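Local coordinates for protein sialidase B (Streptococcus pneumoniae serotype 4, PDB 4XJW) that cleaves terminal alpha-linked sialic acid residues from oligosaccharides, glycoproteins and glycolipids as an exo-sialidase of glycosyl hydrolase family 33, at residues 76-90 / 129-143. The protein carries 1 engineered substitution. Sequence-based numbering, arbitrary orientation.
Sequences VEIRDAQKGINYLFS and FSETVDTFLPISNIN. With PO4 (phosphate ion), chain D.
Phe89, Tyr87 and Ile85, on one side of edge strand 85-90, pack in turn against strand 129-132 and the loop that follows it. Three CH-pi contacts run from the strand into the start of the loop. Phe89 CB sits over a face of the Phe129 ring, 3.9 Å from its centroid, while Glu131 CB lies over a face of the Phe89 ring, so the acidic side chain contributes its aliphatic part. One step on, Val133 CG1 lies over one face of the Tyr87 ring, offset toward its rim and 4.1 Å from the centroid, and Ile85 CG2 lies against the opposite face.

Beyond the tyrosine the contact is apolar, with Leu137 packed against Ile78 and Ile85. With CG anti to the backbone N (chi1 177°), it places CD2 3.7 Å from both Ile78 CG2 and Ile85 CG2, and its other methyl, CD1, meets the aliphatic part of Lys83.

Polar bonds tie down the loop. Tyr87 OH donates to Thr135 O (2.6 Å), which lies at the edge of the ring in its plane, and accepts from a water that in turn binds Thr135 N. At the hairpin turn, Asp80 OD2 is gripped from opposite faces of its carboxylate by Asn143 N (2.7 Å) and by Lys83 NZ, the latter in a salt bridge of 2.6 Å. Lys83 NZ also donates to Asn141 O. Asn143 ND2 donates to Gln82 OE1 (3.1 Å) from above the carbonyl plane, an oxygen whose stronger partner is Asn62 ND2. The other carboxylate oxygen, Asp80 OD1, accepts from Lys83 N in an Asx motif, beside a G1 beta bulge at Gly84 and Ile85.

The axes of segments 85-90 and 129-132, nearly antiparallel at 153°, approach to 7.9 Å at their closest, and the two strands belong to different sheets. Face-to-face packing of antiparallel sheets through interleaved side chains is characteristic of the concanavalin-like beta sandwich, here the N-terminal domain, away from the catalytic site.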
ATOM      1  N   VAL A  76     -12.104   8.841 -19.318  1.00 10.08           N
ATOM      2  CA  VAL A  76     -13.109   9.220 -20.303  1.00 11.24           C
ATOM      3  C   VAL A  76     -12.952  10.689 -20.668  1.00 11.77           C
ATOM      4  O   VAL A  76     -12.459  11.501 -19.878  1.00 11.56           O
ATOM      5  CB  VAL A  76     -14.562   9.011 -19.827  1.00 11.61           C
ATOM      6  CG1 VAL A  76     -14.853   7.532 -19.578  1.00 12.06           C
ATOM      7  CG2 VAL A  76     -14.855   9.855 -18.595  1.00 15.55           C
ATOM      8  N   GLU A  77     -13.391  11.014 -21.881  1.00 13.82           N
ATOM      9  CA  GLU A  77     -13.556  12.386 -22.318  1.00 14.27           C
ATOM     10  C   GLU A  77     -15.026  12.574 -22.675  1.00 12.38           C
ATOM     11  O   GLU A  77     -15.650  11.675 -23.244  1.00 14.21           O
ATOM     12  CB  GLU A  77     -12.719  12.641 -23.557  1.00 14.73           C
ATOM     13  CG  GLU A  77     -11.238  12.583 -23.359  1.00 15.76           C
ATOM     14  CD  GLU A  77     -10.541  13.375 -24.431  1.00 19.64           C
ATOM     15  OE1 GLU A  77     -10.508  14.621 -24.318  1.00 20.63           O
ATOM     16  OE2 GLU A  77     -10.069  12.756 -25.401  1.00 20.69           O
ATOM     17  N   ILE A  78     -15.583  13.729 -22.313  1.00 13.33           N
ATOM     18  CA  ILE A  78     -16.958  14.062 -22.677  1.00 11.52           C
ATOM     19  C   ILE A  78     -16.960  15.512 -23.129  1.00 18.03           C
ATOM     20  O   ILE A  78     -16.769  16.423 -22.316  1.00 17.21           O
ATOM     21  CB  ILE A  78     -17.948  13.827 -21.512  1.00 14.84           C
ATOM     22  CG1 ILE A  78     -17.547  12.605 -20.688  1.00 16.74           C
ATOM     23  CG2 ILE A  78     -19.357  13.641 -22.035  1.00 17.72           C
ATOM     24  CD1 ILE A  78     -17.712  12.782 -19.205  1.00 19.37           C
ATOM     25  N   ARG A  79     -17.141  15.729 -24.432  1.00 15.88           N
ATOM     26  CA  ARG A  79     -16.874  17.043 -25.014  1.00 16.70           C
ATOM     27  C   ARG A  79     -17.967  17.492 -25.970  1.00 16.04           C
ATOM     28  O   ARG A  79     -18.431  16.714 -26.805  1.00 16.13           O
ATOM     29  CB  ARG A  79     -15.540  17.021 -25.764  1.00 15.18           C
ATOM     30  CG  ARG A  79     -14.384  16.467 -24.947  1.00 19.75           C
ATOM     31  CD  ARG A  79     -13.088  16.523 -25.713  1.00 17.50           C
ATOM     32  NE  ARG A  79     -12.679  17.902 -25.941  1.00 16.24           N
ATOM     33  CZ  ARG A  79     -11.624  18.275 -26.660  1.00 22.13           C
ATOM     34  NH1 ARG A  79     -10.850  17.366 -27.245  1.00 20.55           N
ATOM     35  NH2 ARG A  79     -11.350  19.566 -26.796  1.00 21.54           N
ATOM     36  N   ASP A  80     -18.360  18.755 -25.852  1.00 19.01           N
ATOM     37  CA  ASP A  80     -19.340  19.346 -26.760  1.00 16.46           C
ATOM     38  C   ASP A  80     -19.008  20.829 -26.863  1.00 16.56           C
ATOM     39  O   ASP A  80     -19.182  21.576 -25.901  1.00 18.00           O
ATOM     40  CB  ASP A  80     -20.761  19.148 -26.220  1.00 19.91           C
ATOM     41  CG  ASP A  80     -21.845  19.620 -27.190  1.00 21.73           C
ATOM     42  OD1 ASP A  80     -21.730  20.738 -27.731  1.00 21.79           O
ATOM     43  OD2 ASP A  80     -22.824  18.871 -27.391  1.00 22.15           O
ATOM     44  N   ALA A  81     -18.516  21.245 -28.026  1.00 18.53           N
ATOM     45  CA  ALA A  81     -18.028  22.607 -28.212  1.00 20.64           C
ATOM     46  C   ALA A  81     -19.153  23.630 -28.166  1.00 26.25           C
ATOM     47  O   ALA A  81     -18.949  24.766 -27.747  1.00 26.97           O
ATOM     48  CB  ALA A  81     -17.272  22.721 -29.515  1.00 17.68           C
ATOM     49  N   GLN A  82     -20.337  23.227 -28.612  1.00 23.14           N
ATOM     50  CA  GLN A  82     -21.478  24.136 -28.647  1.00 25.58           C
ATOM     51  C   GLN A  82     -22.072  24.353 -27.258  1.00 29.06           C
ATOM     52  O   GLN A  82     -22.727  25.364 -27.007  1.00 28.94           O
ATOM     53  CB  GLN A  82     -22.549  23.631 -29.615  1.00 26.74           C
ATOM     54  CG  GLN A  82     -22.191  23.830 -31.090  1.00 28.18           C
ATOM     55  CD  GLN A  82     -21.156  22.833 -31.590  1.00 25.75           C
ATOM     56  OE1 GLN A  82     -21.363  21.623 -31.524  1.00 25.55           O
ATOM     57  NE2 GLN A  82     -20.043  23.338 -32.094  1.00 21.78           N
ATOM     58  N   LYS A  83     -21.853  23.394 -26.360  1.00 23.85           N
ATOM     59  CA  LYS A  83     -22.267  23.548 -24.970  1.00 23.53           C
ATOM     60  C   LYS A  83     -21.126  24.118 -24.126  1.00 20.37           C
ATOM     61  O   LYS A  83     -21.326  24.493 -22.968  1.00 25.25           O
ATOM     62  CB  LYS A  83     -22.738  22.212 -24.390  1.00 20.32           C
ATOM     63  CG  LYS A  83     -23.938  21.587 -25.107  1.00 24.58           C
ATOM     64  CD  LYS A  83     -24.243  20.185 -24.564  1.00 23.66           C
ATOM     65  CE  LYS A  83     -25.445  19.543 -25.256  1.00 31.27           C
ATOM     66  NZ  LYS A  83     -25.298  19.460 -26.747  1.00 28.43           N
ATOM     67  N   GLY A  84     -19.933  24.198 -24.711  1.00 20.63           N
ATOM     68  CA  GLY A  84     -18.766  24.689 -24.000  1.00 20.37           C
ATOM     69  C   GLY A  84     -18.321  23.759 -22.885  1.00 21.49           C
ATOM     70  O   GLY A  84     -17.809  24.202 -21.852  1.00 25.03           O
ATOM     71  N   ILE A  85     -18.526  22.463 -23.094  1.00 21.04           N
ATOM     72  CA  ILE A  85     -18.186  21.460 -22.092  1.00 19.81           C
ATOM     73  C   ILE A  85     -17.019  20.606 -22.562  1.00 20.14           C
ATOM     74  O   ILE A  85     -17.032  20.071 -23.676  1.00 19.51           O
ATOM     75  CB  ILE A  85     -19.383  20.547 -21.789  1.00 19.15           C
ATOM     76  CG1 ILE A  85     -20.476  21.324 -21.059  1.00 19.98           C
ATOM     77  CG2 ILE A  85     -18.942  19.342 -20.932  1.00 18.48           C
ATOM     78  CD1 ILE A  85     -21.797  20.591 -20.947  1.00 23.49           C
ATOM     79  N   ASN A  86     -16.008  20.481 -21.711  1.00 17.91           N
ATOM     80  CA  ASN A  86     -14.881  19.609 -22.003  1.00 19.08           C
ATOM     81  C   ASN A  86     -14.417  18.892 -20.752  1.00 19.49           C
ATOM     82  O   ASN A  86     -13.549  19.377 -20.028  1.00 22.26           O
ATOM     83  CB  ASN A  86     -13.729  20.390 -22.618  1.00 19.13           C
ATOM     84  CG  ASN A  86     -14.073  20.941 -23.980  1.00 24.94           C
ATOM     85  OD1 ASN A  86     -14.062  20.213 -24.969  1.00 20.63           O
ATOM     86  ND2 ASN A  86     -14.389  22.232 -24.040  1.00 25.60           N
ATOM     87  N   TYR A  87     -14.995  17.727 -20.510  1.00 16.64           N
ATOM     88  CA  TYR A  87     -14.678  16.974 -19.313  1.00 15.59           C
ATOM     89  C   TYR A  87     -13.642  15.899 -19.613  1.00 15.60           C
ATOM     90  O   TYR A  87     -13.703  15.228 -20.644  1.00 14.32           O
ATOM     91  CB  TYR A  87     -15.942  16.340 -18.745  1.00 16.60           C
ATOM     92  CG  TYR A  87     -16.964  17.320 -18.218  1.00 17.03           C
ATOM     93  CD1 TYR A  87     -16.574  18.528 -17.645  1.00 20.21           C
ATOM     94  CD2 TYR A  87     -18.323  17.033 -18.293  1.00 17.42           C
ATOM     95  CE1 TYR A  87     -17.518  19.423 -17.159  1.00 23.48           C
ATOM     96  CE2 TYR A  87     -19.265  17.917 -17.805  1.00 17.92           C
ATOM     97  CZ  TYR A  87     -18.859  19.108 -17.243  1.00 21.55           C
ATOM     98  OH  TYR A  87     -19.801  19.991 -16.765  1.00 24.28           O
ATOM     99  N   LEU A  88     -12.677  15.765 -18.713  1.00 13.12           N
ATOM    100  CA  LEU A  88     -11.705  14.689 -18.774  1.00 13.44           C
ATOM    101  C   LEU A  88     -11.572  14.131 -17.365  1.00 13.42           C
ATOM    102  O   LEU A  88     -11.169  14.852 -16.446  1.00 15.00           O
ATOM    103  CB  LEU A  88     -10.353  15.209 -19.280  1.00 14.80           C
ATOM    104  CG  LEU A  88      -9.182  14.233 -19.102  1.00 21.77           C
ATOM    105  CD1 LEU A  88      -9.310  13.074 -20.047  1.00 24.14           C
ATOM    106  CD2 LEU A  88      -7.834  14.929 -19.292  1.00 29.58           C
ATOM    107  N   PHE A  89     -11.936  12.861 -17.194  1.00 12.65           N
ATOM    108  CA  PHE A  89     -11.801  12.179 -15.902  1.00 15.35           C
ATOM    109  C   PHE A  89     -10.963  10.934 -16.089  1.00 11.89           C
ATOM    110  O   PHE A  89     -11.141  10.204 -17.058  1.00 13.63           O
ATOM    111  CB  PHE A  89     -13.166  11.764 -15.350  1.00 13.30           C
ATOM    112  CG  PHE A  89     -14.153  12.879 -15.306  1.00 17.45           C
ATOM    113  CD1 PHE A  89     -13.905  14.000 -14.526  1.00 18.12           C
ATOM    114  CD2 PHE A  89     -15.319  12.819 -16.047  1.00 19.13           C
ATOM    115  CE1 PHE A  89     -14.813  15.050 -14.485  1.00 23.69           C
ATOM    116  CE2 PHE A  89     -16.230  13.862 -16.010  1.00 23.39           C
ATOM    117  CZ  PHE A  89     -15.972  14.974 -15.227  1.00 17.92           C
ATOM    118  N   SER A  90     -10.057  10.678 -15.154  1.00 10.89           N
ATOM    119  CA  SER A  90      -9.195   9.516 -15.291  1.00 11.09           C
ATOM    120  C   SER A  90      -8.606   9.126 -13.951  1.00 11.22           C
ATOM    121  O   SER A  90      -8.643   9.906 -12.995  1.00 14.08           O
ATOM    122  CB  SER A  90      -8.063   9.809 -16.283  1.00 11.65           C
ATOM    123  OG  SER A  90      -7.151  10.728 -15.707  1.00 13.76           O
ATOM    124  N   PHE A 129     -13.104   6.176 -10.279  1.00 12.21           N
ATOM    125  CA  PHE A 129     -13.508   7.573 -10.091  1.00 11.10           C
ATOM    126  C   PHE A 129     -15.016   7.740 -10.100  1.00 13.16           C
ATOM    127  O   PHE A 129     -15.749   6.917 -10.660  1.00 14.45           O
ATOM    128  CB  PHE A 129     -12.808   8.562 -11.055  1.00 11.78           C
ATOM    129  CG  PHE A 129     -13.088   8.333 -12.526  1.00 12.30           C
ATOM    130  CD1 PHE A 129     -14.289   8.736 -13.105  1.00 14.03           C
ATOM    131  CD2 PHE A 129     -12.117   7.742 -13.332  1.00 14.71           C
ATOM    132  CE1 PHE A 129     -14.528   8.539 -14.472  1.00 15.72           C
ATOM    133  CE2 PHE A 129     -12.338   7.545 -14.695  1.00 12.01           C
ATOM    134  CZ  PHE A 129     -13.537   7.947 -15.263  1.00 15.70           C
ATOM    135  N   SER A 130     -15.470   8.787  -9.430  1.00 16.15           N
ATOM    136  CA  SER A 130     -16.879   9.144  -9.431  1.00 15.63           C
ATOM    137  C   SER A 130     -16.938  10.655  -9.355  1.00 21.10           C
ATOM    138  O   SER A 130     -16.564  11.251  -8.347  1.00 22.18           O
ATOM    139  CB  SER A 130     -17.614   8.497  -8.259  1.00 19.89           C
ATOM    140  OG  SER A 130     -19.019   8.580  -8.438  1.00 24.59           O
ATOM    141  N   GLU A 131     -17.375  11.282 -10.440  1.00 17.72           N
ATOM    142  CA  GLU A 131     -17.305  12.731 -10.546  1.00 17.94           C
ATOM    143  C   GLU A 131     -18.678  13.335 -10.782  1.00 19.30           C
ATOM    144  O   GLU A 131     -19.341  13.015 -11.772  1.00 18.57           O
ATOM    145  CB  GLU A 131     -16.377  13.114 -11.699  1.00 21.62           C
ATOM    146  CG  GLU A 131     -14.965  12.567 -11.575  1.00 23.66           C
ATOM    147  CD  GLU A 131     -14.072  13.419 -10.689  1.00 31.24           C
ATOM    148  OE1 GLU A 131     -14.565  14.429 -10.148  1.00 36.21           O
ATOM    149  OE2 GLU A 131     -12.878  13.076 -10.541  1.00 35.12           O
ATOM    150  N   THR A 132     -19.101  14.200  -9.863  1.00 19.66           N
ATOM    151  CA  THR A 132     -20.337  14.961 -10.019  1.00 19.27           C
ATOM    152  C   THR A 132     -20.049  16.347 -10.603  1.00 22.53           C
ATOM    153  O   THR A 132     -19.093  17.000 -10.200  1.00 21.14           O
ATOM    154  CB  THR A 132     -21.054  15.119  -8.663  1.00 19.78           C
ATOM    155  OG1 THR A 132     -21.209  13.831  -8.059  1.00 22.16           O
ATOM    156  CG2 THR A 132     -22.421  15.766  -8.844  1.00 19.88           C
ATOM    157  N   VAL A 133     -20.868  16.789 -11.554  1.00 18.17           N
ATOM    158  CA  VAL A 133     -20.651  18.072 -12.220  1.00 20.35           C
ATOM    159  C   VAL A 133     -21.881  18.967 -12.097  1.00 25.11           C
ATOM    160  O   VAL A 133     -22.994  18.477 -11.900  1.00 21.70           O
ATOM    161  CB  VAL A 133     -20.297  17.890 -13.716  1.00 21.23           C
ATOM    162  CG1 VAL A 133     -18.949  17.198 -13.889  1.00 19.80           C
ATOM    163  CG2 VAL A 133     -21.388  17.108 -14.435  1.00 19.53           C
ATOM    164  N   ASP A 134     -21.675  20.276 -12.222  1.00 21.18           N
ATOM    165  CA  ASP A 134     -22.777  21.236 -12.177  1.00 27.95           C
ATOM    166  C   ASP A 134     -23.623  21.205 -13.448  1.00 24.98           C
ATOM    167  O   ASP A 134     -24.848  21.310 -13.401  1.00 25.90           O
ATOM    168  CB  ASP A 134     -22.238  22.655 -11.977  1.00 28.63           C
ATOM    169  CG  ASP A 134     -21.622  22.861 -10.613  1.00 33.98           C
ATOM    170  OD1 ASP A 134     -22.175  22.344  -9.623  1.00 35.42           O
ATOM    171  OD2 ASP A 134     -20.581  23.549 -10.539  1.00 38.53           O
ATOM    172  N   THR A 135     -22.959  21.076 -14.587  1.00 23.38           N
ATOM    173  CA  THR A 135     -23.663  20.998 -15.857  1.00 22.14           C
ATOM    174  C   THR A 135     -23.397  19.642 -16.488  1.00 23.52           C
ATOM    175  O   THR A 135     -22.293  19.363 -16.960  1.00 21.41           O
ATOM    176  CB  THR A 135     -23.239  22.113 -16.809  1.00 25.19           C
ATOM    177  OG1 THR A 135     -23.397  23.376 -16.151  1.00 31.82           O
ATOM    178  CG2 THR A 135     -24.093  22.091 -18.077  1.00 26.39           C
ATOM    179  N   PHE A 136     -24.412  18.791 -16.484  1.00 19.38           N
ATOM    180  CA  PHE A 136     -24.250  17.435 -16.977  1.00 21.13           C
ATOM    181  C   PHE A 136     -24.314  17.387 -18.498  1.00 23.70           C
ATOM    182  O   PHE A 136     -25.093  18.110 -19.116  1.00 21.19           O
ATOM    183  CB  PHE A 136     -25.329  16.540 -16.384  1.00 16.36           C
ATOM    184  CG  PHE A 136     -25.163  15.082 -16.716  1.00 17.37           C
ATOM    185  CD1 PHE A 136     -24.203  14.317 -16.059  1.00 16.68           C
ATOM    186  CD2 PHE A 136     -25.967  14.475 -17.676  1.00 15.50           C
ATOM    187  CE1 PHE A 136     -24.044  12.978 -16.354  1.00 17.49           C
ATOM    188  CE2 PHE A 136     -25.817  13.127 -17.979  1.00 17.92           C
ATOM    189  CZ  PHE A 136     -24.853  12.373 -17.316  1.00 18.01           C
ATOM    190  N   LEU A 137     -23.479  16.535 -19.087  1.00 17.71           N
ATOM    191  CA  LEU A 137     -23.491  16.286 -20.519  1.00 18.68           C
ATOM    192  C   LEU A 137     -23.782  14.813 -20.770  1.00 20.26           C
ATOM    193  O   LEU A 137     -22.895  13.965 -20.627  1.00 18.17           O
ATOM    194  CB  LEU A 137     -22.152  16.671 -21.154  1.00 18.70           C
ATOM    195  CG  LEU A 137     -21.978  16.393 -22.653  1.00 18.94           C
ATOM    196  CD1 LEU A 137     -23.161  16.942 -23.453  1.00 22.41           C
ATOM    197  CD2 LEU A 137     -20.666  16.961 -23.170  1.00 16.58           C
ATOM    198  N   PRO A 138     -25.032  14.501 -21.134  1.00 19.33           N
ATOM    199  CA  PRO A 138     -25.392  13.132 -21.515  1.00 19.68           C
ATOM    200  C   PRO A 138     -24.562  12.709 -22.719  1.00 18.82           C
ATOM    201  O   PRO A 138     -24.398  13.509 -23.645  1.00 22.99           O
ATOM    202  CB  PRO A 138     -26.866  13.261 -21.905  1.00 18.92           C
ATOM    203  CG  PRO A 138     -27.353  14.491 -21.192  1.00 20.35           C
ATOM    204  CD  PRO A 138     -26.184  15.424 -21.193  1.00 19.61           C
ATOM    205  N   ILE A 139     -24.026  11.494 -22.715  1.00 19.22           N
ATOM    206  CA  ILE A 139     -23.178  11.070 -23.823  1.00 20.70           C
ATOM    207  C   ILE A 139     -23.991  10.957 -25.114  1.00 22.96           C
ATOM    208  O   ILE A 139     -23.454  11.098 -26.208  1.00 31.00           O
ATOM    209  CB  ILE A 139     -22.410   9.747 -23.537  1.00 22.02           C
ATOM    210  CG1 ILE A 139     -23.377   8.575 -23.387  1.00 20.47           C
ATOM    211  CG2 ILE A 139     -21.534   9.882 -22.304  1.00 18.53           C
ATOM    212  CD1 ILE A 139     -22.687   7.223 -23.239  1.00 25.51           C
ATOM    213  N   SER A 140     -25.295  10.743 -24.974  1.00 22.99           N
ATOM    214  CA  SER A 140     -26.191  10.653 -26.120  1.00 25.53           C
ATOM    215  C   SER A 140     -26.611  12.022 -26.651  1.00 24.35           C
ATOM    216  O   SER A 140     -27.260  12.116 -27.692  1.00 27.57           O
ATOM    217  CB  SER A 140     -27.446   9.886 -25.722  1.00 27.41           C
ATOM    218  OG  SER A 140     -28.118  10.578 -24.684  1.00 28.81           O
ATOM    219  N   ASN A 141     -26.268  13.087 -25.937  1.00 23.33           N
ATOM    220  CA  ASN A 141     -26.729  14.406 -26.350  1.00 24.76           C
ATOM    221  C   ASN A 141     -25.601  15.323 -26.805  1.00 23.75           C
ATOM    222  O   ASN A 141     -25.763  16.544 -26.867  1.00 25.35           O
ATOM    223  CB  ASN A 141     -27.562  15.071 -25.252  1.00 24.86           C
ATOM    224  CG  ASN A 141     -28.443  16.191 -25.788  1.00 36.24           C
ATOM    225  OD1 ASN A 141     -29.003  16.087 -26.882  1.00 36.16           O
ATOM    226  ND2 ASN A 141     -28.559  17.270 -25.024  1.00 35.93           N
ATOM    227  N   ILE A 142     -24.453  14.740 -27.130  1.00 20.18           N
ATOM    228  CA  ILE A 142     -23.389  15.524 -27.743  1.00 20.47           C
ATOM    229  C   ILE A 142     -23.854  15.964 -29.138  1.00 21.08           C
ATOM    230  O   ILE A 142     -24.321  15.147 -29.934  1.00 18.26           O
ATOM    231  CB  ILE A 142     -22.060  14.747 -27.790  1.00 21.63           C
ATOM    232  CG1 ILE A 142     -21.524  14.544 -26.370  1.00 22.10           C
ATOM    233  CG2 ILE A 142     -21.036  15.467 -28.642  1.00 20.84           C
ATOM    234  CD1 ILE A 142     -20.483  13.448 -26.250  1.00 22.36           C
ATOM    235  N   ASN A 143     -23.765  17.262 -29.409  1.00 23.22           N
ATOM    236  CA  ASN A 143     -24.322  17.822 -30.640  1.00 21.19           C
ATOM    237  C   ASN A 143     -23.775  17.168 -31.901  1.00 20.49           C
ATOM    238  O   ASN A 143     -22.566  17.162 -32.133  1.00 18.91           O
ATOM    239  CB  ASN A 143     -24.089  19.331 -30.698  1.00 20.57           C
ATOM    240  CG  ASN A 143     -24.835  19.989 -31.852  1.00 23.60           C
ATOM    241  OD1 ASN A 143     -25.960  19.599 -32.182  1.00 29.12           O
ATOM    242  ND2 ASN A 143     -24.207  20.975 -32.479  1.00 25.60           N
TER
HETATM  243  P   PO4 D 703      -7.459  16.998 -28.548  1.00 21.32           P
HETATM  244  O1  PO4 D 703      -6.819  16.510 -29.821  1.00 22.09           O
HETATM  245  O2  PO4 D 703      -8.699  17.812 -28.865  1.00 20.98           O
HETATM  246  O3  PO4 D 703      -7.845  15.781 -27.726  1.00 20.22           O
HETATM  247  O4  PO4 D 703      -6.465  17.839 -27.787  1.00 22.95           O
HETATM  248  O   HOH W   1     -19.976  21.564 -14.479  1.00 28.23           O
HETATM  249  O   HOH W   2     -10.271  12.905 -12.759  1.00 19.55           O